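Long-range contacts in protein-glutamine gamma-glutamyltransferase 2 (Pagrus major, PDB 1G0D), which is a calcium-dependent transglutaminase that probably joins peptide-bound glutamine to lysine side chains and other primary amines, cross-linking or aminating proteins: residues Asp141-Leu145 against Trp338-Glu342; Ser252-Leu256 against Ala277-Val282; Cys523-Ile528 against Glu540-Leu544; Thr584-Val589 against Leu670-Val676. All blocks are in the same frame, centred on the assembly; numbering follows the deposited sequence.

Contact 1: Asp141-Leu145 against Trp338-Glu342; sequences DMVYL and WMSRE
L145 sits over one face of the W338 indole in a CH-pi contact, its CG 3.9 Å from the centroid of the five-membered ring of W338 and almost on the ring normal. The leucine crosses the indole at about a right angle, and L145 CD1 comes within 4.0 Å of W338 CG. At the ring's edge W338 NE1 donates to Y144 O (3.0 Å), a bent bond with the donor above the carbonyl plane; the indole is held at a face and an edge. W338 CG stands anti to its backbone N (chi1 -171°), which carries the ring across to these partners. Farther on, S340 N donates to M142 O (3.1 Å). M142 CG lies 3.3 Å from S340 OG, and the methionine then runs roughly perpendicular to E342. A type I turn from D141 to Y144 presents the carbonyls; an Asx turn braces it, with V143 N donating nearly straight (173°) to D141 OD1. R36 forms a salt bridge with the same aspartate. Helix 212-223 packs on M142, V143 and M339, helix 148-156 touches L145, and W351 meets W338 edge-to-face. The contact thus fastens the loop after strand 121-133 to the end of strand 329-339, which carries the catalytic H332.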
loop_
_atom_site.group_PDB
_atom_site.type_symbol
_atom_site.label_atom_id
_atom_site.label_comp_id
_atom_site.label_asym_id
_atom_site.label_seq_id
_atom_site.Cartn_x
_atom_site.Cartn_y
_atom_site.Cartn_z
ATOM N N ASP A 141 -12.578 21.602 -2.506
ATOM C CA ASP A 141 -11.257 21.002 -2.644
ATOM C C ASP A 141 -11.324 19.899 -3.700
ATOM O O ASP A 141 -12.312 19.147 -3.767
ATOM C CB ASP A 141 -10.808 20.426 -1.295
ATOM C CG ASP A 141 -9.320 20.107 -1.256
ATOM O OD1 ASP A 141 -8.765 19.658 -2.285
ATOM O OD2 ASP A 141 -8.700 20.298 -0.190
ATOM N N MET A 142 -10.282 19.795 -4.521
ATOM C CA MET A 142 -10.253 18.763 -5.539
ATOM C C MET A 142 -10.269 17.340 -4.968
ATOM O O MET A 142 -10.722 16.416 -5.644
ATOM C CB MET A 142 -9.058 18.988 -6.453
ATOM C CG MET A 142 -9.368 19.913 -7.658
ATOM S SD MET A 142 -7.837 20.275 -8.572
ATOM C CE MET A 142 -6.662 20.993 -7.117
ATOM N N VAL A 143 -9.809 17.141 -3.729
ATOM C CA VAL A 143 -9.851 15.801 -3.122
ATOM C C VAL A 143 -11.202 15.530 -2.387
ATOM O O VAL A 143 -11.394 14.509 -1.724
ATOM C CB VAL A 143 -8.697 15.609 -2.134
ATOM C CG1 VAL A 143 -7.367 15.703 -2.858
ATOM C CG2 VAL A 143 -8.761 16.673 -1.081
ATOM N N TYR A 144 -12.156 16.434 -2.548
ATOM C CA TYR A 144 -13.448 16.284 -1.920
ATOM C C TYR A 144 -14.110 14.947 -2.198
ATOM O O TYR A 144 -14.283 14.578 -3.370
ATOM C CB TYR A 144 -14.373 17.378 -2.420
ATOM C CG TYR A 144 -15.714 17.338 -1.746
ATOM C CD1 TYR A 144 -15.813 17.269 -0.365
ATOM C CD2 TYR A 144 -16.893 17.399 -2.488
ATOM C CE1 TYR A 144 -17.068 17.275 0.277
ATOM C CE2 TYR A 144 -18.160 17.405 -1.848
ATOM C CZ TYR A 144 -18.238 17.353 -0.461
ATOM O OH TYR A 144 -19.468 17.460 0.184
ATOM N N LEU A 145 -14.474 14.240 -1.122
ATOM C CA LEU A 145 -15.167 12.949 -1.178
ATOM C C LEU A 145 -16.450 13.173 -0.353
ATOM O O LEU A 145 -16.389 13.295 0.869
ATOM C CB LEU A 145 -14.307 11.841 -0.546
ATOM C CG LEU A 145 -14.534 10.367 -1.015
ATOM C CD1 LEU A 145 -13.380 9.419 -0.562
ATOM C CD2 LEU A 145 -15.857 9.859 -0.467
ATOM N N TRP A 338 -8.171 9.230 -4.087
ATOM C CA TRP A 338 -9.333 9.983 -4.548
ATOM C C TRP A 338 -8.994 11.412 -4.858
ATOM O O TRP A 338 -8.460 12.107 -4.023
ATOM C CB TRP A 338 -10.429 10.010 -3.485
ATOM C CG TRP A 338 -11.710 10.582 -3.988
ATOM C CD1 TRP A 338 -12.102 11.907 -3.979
ATOM C CD2 TRP A 338 -12.782 9.856 -4.610
ATOM N NE1 TRP A 338 -13.355 12.035 -4.552
ATOM C CE2 TRP A 338 -13.789 10.784 -4.946
ATOM C CE3 TRP A 338 -12.990 8.500 -4.917
ATOM C CZ2 TRP A 338 -14.979 10.397 -5.574
ATOM C CZ3 TRP A 338 -14.177 8.117 -5.542
ATOM C CH2 TRP A 338 -15.149 9.058 -5.863
ATOM N N MET A 339 -9.333 11.848 -6.058
ATOM C CA MET A 339 -9.106 13.225 -6.477
ATOM C C MET A 339 -9.791 13.446 -7.830
ATOM O O MET A 339 -10.052 12.492 -8.565
ATOM C CB MET A 339 -7.627 13.485 -6.635
ATOM C CG MET A 339 -6.982 12.780 -7.820
ATOM S SD MET A 339 -5.191 12.907 -7.659
ATOM C CE MET A 339 -4.888 11.752 -6.479
ATOM N N SER A 340 -10.111 14.694 -8.137
ATOM C CA SER A 340 -10.704 15.021 -9.404
ATOM C C SER A 340 -9.554 15.335 -10.376
ATOM O O SER A 340 -8.512 15.897 -9.996
ATOM C CB SER A 340 -11.622 16.217 -9.239
ATOM O OG SER A 340 -10.866 17.397 -9.131
ATOM N N ARG A 341 -9.749 14.978 -11.636
ATOM C CA ARG A 341 -8.710 15.166 -12.643
ATOM C C ARG A 341 -9.029 16.280 -13.599
ATOM O O ARG A 341 -9.476 16.059 -14.723
ATOM C CB ARG A 341 -8.485 13.872 -13.448
ATOM C CG ARG A 341 -7.974 12.712 -12.641
ATOM C CD ARG A 341 -6.626 13.015 -11.993
ATOM N NE ARG A 341 -5.554 13.283 -12.948
ATOM C CZ ARG A 341 -4.876 12.352 -13.619
ATOM N NH1 ARG A 341 -3.915 12.704 -14.466
ATOM N NH2 ARG A 341 -5.167 11.077 -13.455
ATOM N N GLU A 342 -8.786 17.492 -13.154
ATOM C CA GLU A 342 -9.039 18.620 -14.000
ATOM C C GLU A 342 -8.037 18.672 -15.150
ATOM O O GLU A 342 -8.212 19.410 -16.115
ATOM C CB GLU A 342 -8.985 19.865 -13.149
ATOM C CG GLU A 342 -10.079 19.876 -12.129
ATOM C CD GLU A 342 -10.399 21.271 -11.654
ATOM O OE1 GLU A 342 -11.110 21.383 -10.630
ATOM O OE2 GLU A 342 -9.937 22.249 -12.295
#

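Contact 2: Ser252-Leu256 against Ala277-Val282; sequences SVPIL and AVACTV
A277 opens the contact with its carbonyl: S252 OG lies 3.3 Å from A277 O, a weak bond, and T281 OG1 competes for the same proton. One residue on, V278 divides its two methyls. At a chi1 of 170°, V278 CG1 slides past L256 CD2 at 4.0 Å, while V278 CG2 meets I255 CD1 at 3.7 Å and rests near S252 CB. A turn of helix after A277, T281 offers both branches: its OG1 is 3.1 Å from S252 OG, the weak alternative, and its CG2 meets L256 CD1 tip to tip at 3.8 Å. V282 closes the row, its CG2 4.0 Å from L256 CD1. Replacing L256 by an alanine removes both methyls and would probably leave V278, T281 and V282 without their common partner, opening a gap between helices 253-261 and 272-286. The hydroxyls have firmer partners outside, W175 NE1 for S252 OG and Y177 O for T281 OG1. Helix 272-286 begins at the active-site C272, as in papain-like folds. Every touching residue is buried, so the chemistry implies an apolar helix-helix seam whose hydroxyls are satisfied chiefly by W175 and Y177, at the end of strand 169-176 and just beyond it.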
loop_
_atom_site.group_PDB
_atom_site.type_symbol
_atom_site.label_atom_id
_atom_site.label_comp_id
_atom_site.label_asym_id
_atom_site.label_seq_id
_atom_site.Cartn_x
_atom_site.Cartn_y
_atom_site.Cartn_z
ATOM N N SER A 252 4.178 1.230 8.579
ATOM C CA SER A 252 4.961 2.213 7.839
ATOM C C SER A 252 5.807 3.184 8.618
ATOM O O SER A 252 6.791 3.681 8.097
ATOM C CB SER A 252 4.042 3.011 6.919
ATOM O OG SER A 252 3.132 2.137 6.249
ATOM N N VAL A 253 5.452 3.464 9.860
ATOM C CA VAL A 253 6.224 4.428 10.652
ATOM C C VAL A 253 7.721 4.077 10.893
ATOM O O VAL A 253 8.571 4.964 10.914
ATOM C CB VAL A 253 5.537 4.668 12.019
ATOM C CG1 VAL A 253 6.361 5.626 12.842
ATOM C CG2 VAL A 253 4.145 5.208 11.817
ATOM N N PRO A 254 8.054 2.800 11.137
ATOM C CA PRO A 254 9.476 2.481 11.357
ATOM C C PRO A 254 10.363 2.689 10.137
ATOM O O PRO A 254 11.533 3.023 10.253
ATOM C CB PRO A 254 9.448 1.028 11.825
ATOM C CG PRO A 254 8.046 0.802 12.305
ATOM C CD PRO A 254 7.214 1.609 11.340
ATOM N N ILE A 255 9.796 2.491 8.958
ATOM C CA ILE A 255 10.519 2.703 7.713
ATOM C C ILE A 255 10.759 4.210 7.535
ATOM O O ILE A 255 11.860 4.635 7.188
ATOM C CB ILE A 255 9.692 2.219 6.523
ATOM C CG1 ILE A 255 9.604 0.705 6.541
ATOM C CG2 ILE A 255 10.262 2.744 5.265
ATOM C CD1 ILE A 255 8.461 0.185 5.726
ATOM N N LEU A 256 9.711 5.012 7.759
ATOM C CA LEU A 256 9.814 6.466 7.627
ATOM C C LEU A 256 10.751 7.087 8.672
ATOM O O LEU A 256 11.584 7.927 8.338
ATOM C CB LEU A 256 8.427 7.120 7.702
ATOM C CG LEU A 256 7.403 6.778 6.598
ATOM C CD1 LEU A 256 6.035 7.400 6.915
ATOM C CD2 LEU A 256 7.884 7.309 5.266
ATOM N N ALA A 277 1.711 0.293 1.120
ATOM C CA ALA A 277 1.368 0.655 2.494
ATOM C C ALA A 277 2.064 1.932 2.891
ATOM O O ALA A 277 1.431 2.789 3.447
ATOM C CB ALA A 277 1.781 -0.388 3.412
ATOM N N VAL A 278 3.361 2.078 2.621
ATOM C CA VAL A 278 4.069 3.322 2.973
ATOM C C VAL A 278 3.493 4.494 2.153
ATOM O O VAL A 278 3.443 5.624 2.620
ATOM C CB VAL A 278 5.597 3.180 2.709
ATOM C CG1 VAL A 278 6.312 4.497 2.819
ATOM C CG2 VAL A 278 6.185 2.222 3.669
ATOM N N ALA A 279 3.045 4.244 0.926
ATOM C CA ALA A 279 2.457 5.321 0.093
ATOM C C ALA A 279 1.158 5.725 0.746
ATOM O O ALA A 279 0.846 6.908 0.832
ATOM C CB ALA A 279 2.163 4.840 -1.374
ATOM N N CYS A 280 0.397 4.728 1.192
ATOM C CA CYS A 280 -0.861 4.982 1.851
ATOM C C CYS A 280 -0.694 5.827 3.085
ATOM O O CYS A 280 -1.454 6.745 3.273
ATOM C CB CYS A 280 -1.515 3.688 2.265
ATOM S SG CYS A 280 -3.211 3.860 2.782
ATOM N N THR A 281 0.288 5.525 3.926
ATOM C CA THR A 281 0.518 6.275 5.174
ATOM C C THR A 281 0.770 7.747 4.929
ATOM O O THR A 281 0.277 8.607 5.646
ATOM C CB THR A 281 1.746 5.754 5.935
ATOM O OG1 THR A 281 1.371 4.666 6.783
ATOM C CG2 THR A 281 2.306 6.812 6.812
ATOM N N VAL A 282 1.562 8.034 3.911
ATOM C CA VAL A 282 1.913 9.400 3.600
ATOM C C VAL A 282 0.794 10.192 2.923
ATOM O O VAL A 282 0.569 11.341 3.252
ATOM C CB VAL A 282 3.225 9.434 2.708
ATOM C CG1 VAL A 282 3.531 10.882 2.267
ATOM C CG2 VAL A 282 4.423 8.844 3.506
#

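Contact 3: Cys523-Ile528 against Glu540-Leu544; sequences CQRKTI and EVMRL
The Q524 amide, just ahead of strand 525-532, has L544 CD1 and M542 CG over the same face, L544 CD1 3.2 Å from Q524 NE2 and M542 CG 3.3 Å from Q524 OE1. At the edge, in the amide plane, Q524 NE2 donates to C523 O (3.1 Å). A second, weak bond runs from Q524 NE2 to R543 O at 3.4 Å. Q524 and M542 run alongside each other, pointing contrary ways. The other flat group, the carboxylate of E540, is met from above its plane by K526 NZ, 2.9 Å from E540 OE2 in a salt bridge. I528 CG1 comes to 3.3 Å from the same E540 oxygen. A chi1 of 174° swings the K526 chain away from its own nitrogen, and it stays extended until the final bend, which lets NZ also donate to V541 O (3.1 Å). An alanine in place of Q524 has no amide, which would probably leave C523 O and R543 O without this donor and open a gap beside L544 CD1 and M542 CG. The strands run antiparallel (164°) with axes 9.4 Å apart, too far for backbone pairing. Strand 525-532 pairs with 502-513, and 536-544 with 488-496, so side chains of one strand reach side chains and backbone oxygens of the other, between outermost strands of two facing sheets. This is typical of a beta-sandwich, here the first C-terminal beta domain of transglutaminases; I477 and I580, probable GTP-binding residues, lie nearby.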
loop_
_atom_site.group_PDB
_atom_site.type_symbol
_atom_site.label_atom_id
_atom_site.label_comp_id
_atom_site.label_asym_id
_atom_site.label_seq_id
_atom_site.Cartn_x
_atom_site.Cartn_y
_atom_site.Cartn_z
ATOM N N CYS A 523 11.154 -29.196 -6.562
ATOM C CA CYS A 523 11.155 -30.308 -5.615
ATOM C C CYS A 523 10.366 -31.575 -5.977
ATOM O O CYS A 523 9.850 -32.249 -5.075
ATOM C CB CYS A 523 10.752 -29.841 -4.209
ATOM S SG CYS A 523 9.445 -28.663 -4.165
ATOM N N GLN A 524 10.263 -31.865 -7.284
ATOM C CA GLN A 524 9.649 -33.082 -7.827
ATOM C C GLN A 524 8.681 -32.992 -8.975
ATOM O O GLN A 524 7.784 -32.173 -8.997
ATOM C CB GLN A 524 9.038 -33.947 -6.733
ATOM C CG GLN A 524 7.584 -33.784 -6.482
ATOM C CD GLN A 524 7.167 -34.619 -5.294
ATOM O OE1 GLN A 524 6.330 -35.516 -5.422
ATOM N NE2 GLN A 524 7.763 -34.344 -4.125
ATOM N N ARG A 525 8.883 -33.904 -9.916
ATOM C CA ARG A 525 8.110 -34.020 -11.148
ATOM C C ARG A 525 7.612 -35.477 -11.294
ATOM O O ARG A 525 8.040 -36.357 -10.540
ATOM C CB ARG A 525 9.033 -33.624 -12.289
ATOM C CG ARG A 525 8.473 -33.737 -13.652
ATOM C CD ARG A 525 9.619 -33.657 -14.628
ATOM N NE ARG A 525 10.118 -32.299 -14.758
ATOM C CZ ARG A 525 9.873 -31.529 -15.807
ATOM N NH1 ARG A 525 10.371 -30.303 -15.843
ATOM N NH2 ARG A 525 9.132 -31.987 -16.817
ATOM N N LYS A 526 6.723 -35.755 -12.245
ATOM C CA LYS A 526 6.191 -37.117 -12.385
ATOM C C LYS A 526 5.217 -37.184 -13.549
ATOM O O LYS A 526 4.340 -36.344 -13.661
ATOM C CB LYS A 526 5.475 -37.483 -11.081
ATOM C CG LYS A 526 4.709 -38.793 -11.015
ATOM C CD LYS A 526 3.985 -38.840 -9.646
ATOM C CE LYS A 526 3.210 -40.128 -9.380
ATOM N NZ LYS A 526 1.825 -39.826 -8.873
ATOM N N THR A 527 5.377 -38.164 -14.425
ATOM C CA THR A 527 4.460 -38.310 -15.550
ATOM C C THR A 527 3.779 -39.659 -15.484
ATOM O O THR A 527 4.427 -40.675 -15.282
ATOM C CB THR A 527 5.163 -38.201 -16.884
ATOM O OG1 THR A 527 5.440 -36.822 -17.144
ATOM C CG2 THR A 527 4.277 -38.733 -17.991
ATOM N N ILE A 528 2.467 -39.662 -15.655
ATOM C CA ILE A 528 1.697 -40.883 -15.589
ATOM C C ILE A 528 0.914 -41.052 -16.847
ATOM O O ILE A 528 0.693 -40.094 -17.584
ATOM C CB ILE A 528 0.702 -40.841 -14.400
ATOM C CG1 ILE A 528 0.951 -42.036 -13.489
ATOM C CG2 ILE A 528 -0.753 -40.847 -14.891
ATOM C CD1 ILE A 528 2.345 -42.085 -12.893
ATOM N N GLU A 540 -4.971 -38.511 -9.017
ATOM C CA GLU A 540 -3.585 -38.871 -8.747
ATOM C C GLU A 540 -3.092 -37.983 -7.629
ATOM O O GLU A 540 -3.521 -36.838 -7.492
ATOM C CB GLU A 540 -2.707 -38.655 -9.977
ATOM C CG GLU A 540 -2.514 -39.899 -10.816
ATOM C CD GLU A 540 -1.346 -40.737 -10.356
ATOM O OE1 GLU A 540 -1.570 -41.628 -9.511
ATOM O OE2 GLU A 540 -0.213 -40.505 -10.834
ATOM N N VAL A 541 -2.200 -38.523 -6.818
ATOM C CA VAL A 541 -1.641 -37.795 -5.695
ATOM C C VAL A 541 -0.132 -37.548 -5.804
ATOM O O VAL A 541 0.628 -38.345 -6.369
ATOM C CB VAL A 541 -1.925 -38.556 -4.378
ATOM C CG1 VAL A 541 -1.197 -37.903 -3.230
ATOM C CG2 VAL A 541 -3.417 -38.587 -4.121
ATOM N N MET A 542 0.296 -36.411 -5.276
ATOM C CA MET A 542 1.698 -36.071 -5.271
ATOM C C MET A 542 2.000 -35.727 -3.843
ATOM O O MET A 542 1.406 -34.817 -3.293
ATOM C CB MET A 542 1.946 -34.866 -6.164
ATOM C CG MET A 542 3.376 -34.335 -6.144
ATOM S SD MET A 542 3.636 -33.121 -7.474
ATOM C CE MET A 542 1.974 -33.102 -8.250
ATOM N N ARG A 543 2.910 -36.458 -3.224
ATOM C CA ARG A 543 3.223 -36.167 -1.845
ATOM C C ARG A 543 4.466 -35.352 -1.716
ATOM O O ARG A 543 5.552 -35.811 -2.065
ATOM C CB ARG A 543 3.390 -37.444 -1.041
ATOM C CG ARG A 543 3.746 -37.199 0.415
ATOM C CD ARG A 543 3.264 -38.340 1.295
ATOM N NE ARG A 543 3.507 -38.062 2.704
ATOM C CZ ARG A 543 2.583 -37.602 3.547
ATOM N NH1 ARG A 543 1.346 -37.364 3.126
ATOM N NH2 ARG A 543 2.897 -37.388 4.821
ATOM N N LEU A 544 4.291 -34.128 -1.227
ATOM C CA LEU A 544 5.397 -33.212 -1.002
ATOM C C LEU A 544 5.820 -33.401 0.462
ATOM O O LEU A 544 4.954 -33.572 1.327
ATOM C CB LEU A 544 4.926 -31.786 -1.269
ATOM C CG LEU A 544 4.884 -31.281 -2.714
ATOM C CD1 LEU A 544 6.123 -31.679 -3.469
ATOM C CD2 LEU A 544 3.685 -31.840 -3.380
#

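Contact 4: Thr584-Val589 against Leu670-Val676; sequences TPELLV and LKDVKGV
L587 and V673 meet crosswise, L587 CD2 coming 3.5 Å from V673 CG1. The V673 chi1 of -179° sends CG1 to L587 and P585 O, and CG2 to T584, where V673 CG2 rests 3.8 Å from T584 CB. T584 meanwhile points its hydroxyl between backbone N and carbonyl carbon, from where OG1 donates to D672 O (2.8 Å), with its methyl directed at the backbone of K671. L670 CD1 touches the CG-CD side of the P585 ring, 3.9 Å from P585 CD. At the far end G675 has no side chain; a CB there would collide with L587 and V589, and V589 CG2 instead packs against the bare backbone, 4.0 Å from G675 C. One direct backbone bond, L587 N to K674 O (3.0 Å), ties the two segments. Water 1 accepts from K674 N and gives a weak bond to P585 O; water 2 accepts from V676 N beside E586 OE2 and L587 O. Outside, a salt bridge from D672 to R171 ties the segment to strand 169-176, and F607 packs on P585, L587 and L670. The segments thus join the two sheets of the C-terminal Ig-like domain where strands 588-590 and 673-682 begin. Chemically, a buried apolar patch of L587, V673, V589 and L670, with P585 at its margin, is bordered by backbone polar groups that bond directly or through water.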
loop_
_atom_site.group_PDB
_atom_site.type_symbol
_atom_site.label_atom_id
_atom_site.label_comp_id
_atom_site.label_asym_id
_atom_site.label_seq_id
_atom_site.Cartn_x
_atom_site.Cartn_y
_atom_site.Cartn_z
ATOM N N THR A 584 1.979 -20.567 8.477
ATOM C CA THR A 584 2.858 -20.466 9.640
ATOM C C THR A 584 1.909 -20.387 10.841
ATOM O O THR A 584 0.742 -20.014 10.697
ATOM C CB THR A 584 3.761 -19.227 9.603
ATOM O OG1 THR A 584 3.012 -18.104 9.131
ATOM C CG2 THR A 584 4.960 -19.467 8.681
ATOM N N PRO A 585 2.384 -20.740 12.040
ATOM C CA PRO A 585 1.423 -20.656 13.143
ATOM C C PRO A 585 0.970 -19.232 13.363
ATOM O O PRO A 585 1.688 -18.300 13.008
ATOM C CB PRO A 585 2.186 -21.223 14.343
ATOM C CG PRO A 585 3.652 -21.095 13.987
ATOM C CD PRO A 585 3.724 -21.173 12.481
ATOM N N GLU A 586 -0.227 -19.075 13.932
ATOM C CA GLU A 586 -0.780 -17.762 14.225
ATOM C C GLU A 586 -0.596 -17.337 15.673
ATOM O O GLU A 586 -1.162 -17.940 16.581
ATOM C CB GLU A 586 -2.252 -17.702 13.904
ATOM C CG GLU A 586 -2.678 -16.260 13.772
ATOM C CD GLU A 586 -4.159 -16.045 13.957
ATOM O OE1 GLU A 586 -4.937 -17.001 13.671
ATOM O OE2 GLU A 586 -4.527 -14.911 14.382
ATOM N N LEU A 587 0.166 -16.267 15.871
ATOM C CA LEU A 587 0.461 -15.768 17.206
ATOM C C LEU A 587 -0.792 -15.487 18.011
ATOM O O LEU A 587 -1.787 -15.012 17.473
ATOM C CB LEU A 587 1.331 -14.484 17.139
ATOM C CG LEU A 587 2.681 -14.545 16.390
ATOM C CD1 LEU A 587 3.514 -13.255 16.597
ATOM C CD2 LEU A 587 3.448 -15.760 16.891
ATOM N N LEU A 588 -0.721 -15.808 19.304
ATOM C CA LEU A 588 -1.786 -15.564 20.271
ATOM C C LEU A 588 -1.362 -14.310 20.974
ATOM O O LEU A 588 -0.432 -14.316 21.811
ATOM C CB LEU A 588 -1.853 -16.667 21.301
ATOM C CG LEU A 588 -3.208 -16.981 21.922
ATOM C CD1 LEU A 588 -2.984 -17.315 23.351
ATOM C CD2 LEU A 588 -4.140 -15.834 21.788
ATOM N N VAL A 589 -2.010 -13.216 20.600
ATOM C CA VAL A 589 -1.693 -11.949 21.207
ATOM C C VAL A 589 -2.842 -11.608 22.156
ATOM O O VAL A 589 -4.016 -11.655 21.765
ATOM C CB VAL A 589 -1.508 -10.891 20.133
ATOM C CG1 VAL A 589 -0.922 -9.662 20.731
ATOM C CG2 VAL A 589 -0.587 -11.410 19.054
ATOM N N LEU A 670 11.931 -20.444 11.149
ATOM C CA LEU A 670 10.516 -20.018 11.073
ATOM C C LEU A 670 10.452 -18.538 10.800
ATOM O O LEU A 670 10.838 -17.709 11.650
ATOM C CB LEU A 670 9.764 -20.276 12.362
ATOM C CG LEU A 670 8.491 -21.120 12.292
ATOM C CD1 LEU A 670 7.473 -20.542 13.235
ATOM C CD2 LEU A 670 7.951 -21.207 10.912
ATOM N N LYS A 671 9.968 -18.214 9.602
ATOM C CA LYS A 671 9.874 -16.834 9.197
ATOM C C LYS A 671 8.467 -16.540 8.754
ATOM O O LYS A 671 7.744 -17.467 8.359
ATOM C CB LYS A 671 10.842 -16.553 8.031
ATOM C CG LYS A 671 12.194 -17.251 8.100
ATOM C CD LYS A 671 13.048 -16.983 6.866
ATOM C CE LYS A 671 14.395 -16.400 7.266
ATOM N NZ LYS A 671 14.295 -15.554 8.522
ATOM N N ASP A 672 8.096 -15.248 8.820
ATOM C CA ASP A 672 6.785 -14.787 8.377
ATOM C C ASP A 672 5.712 -15.253 9.371
ATOM O O ASP A 672 4.747 -15.934 9.018
ATOM C CB ASP A 672 6.545 -15.350 6.953
ATOM C CG ASP A 672 5.615 -14.498 6.102
ATOM O OD1 ASP A 672 4.825 -15.088 5.329
ATOM O OD2 ASP A 672 5.676 -13.258 6.185
ATOM N N VAL A 673 5.886 -14.927 10.639
ATOM C CA VAL A 673 4.884 -15.328 11.618
ATOM C C VAL A 673 4.227 -14.091 12.275
ATOM O O VAL A 673 4.904 -13.302 12.945
ATOM C CB VAL A 673 5.520 -16.249 12.696
ATOM C CG1 VAL A 673 4.463 -16.676 13.686
ATOM C CG2 VAL A 673 6.150 -17.464 12.028
ATOM N N LYS A 674 2.904 -13.951 12.096
ATOM C CA LYS A 674 2.163 -12.806 12.620
ATOM C C LYS A 674 0.994 -13.037 13.582
ATOM O O LYS A 674 0.498 -14.160 13.795
ATOM C CB LYS A 674 1.626 -11.950 11.466
ATOM C CG LYS A 674 2.342 -12.075 10.155
ATOM C CD LYS A 674 3.685 -11.453 10.298
ATOM C CE LYS A 674 4.210 -10.941 9.003
ATOM N NZ LYS A 674 5.274 -9.946 9.284
ATOM N N GLY A 675 0.544 -11.901 14.119
ATOM C CA GLY A 675 -0.573 -11.845 15.049
ATOM C C GLY A 675 -1.033 -10.399 15.222
ATOM O O GLY A 675 -0.213 -9.477 15.025
ATOM N N VAL A 676 -2.331 -10.220 15.534
ATOM C CA VAL A 676 -3.004 -8.911 15.783
ATOM C C VAL A 676 -4.090 -9.120 16.810
ATOM O O VAL A 676 -4.757 -10.161 16.845
ATOM C CB VAL A 676 -3.851 -8.301 14.611
ATOM C CG1 VAL A 676 -3.449 -6.886 14.388
ATOM C CG2 VAL A 676 -3.774 -9.129 13.380
HETATM O O HOH W 1 0.734 -15.919 10.870
HETATM O O HOH W 2 -3.614 -13.200 16.087
#

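Contact 2 lies nested in the chain loop that contact 1 closes; their centres are 22 Å apart and their nearest atoms about 10 Å, without touching. Contact 2 lies within the catalytic region and contact 1 ties a preceding loop to it: A277 of contact 2 is about 10 Å, side chain to side chain, from the active-site C272 and about 11 Å from D355. Contacts 3 and 4 follow in sequence, in the two C-terminal beta domains. Contact 4 has its centre 22 Å from that of contact 2, and its D672 side chain lies about 9 Å from that of Y515, important for catalytic activity. Contact 3 is remote, its centre 54 Å from contact 1 and 30 Å from contact 4, beside the probable GTP site.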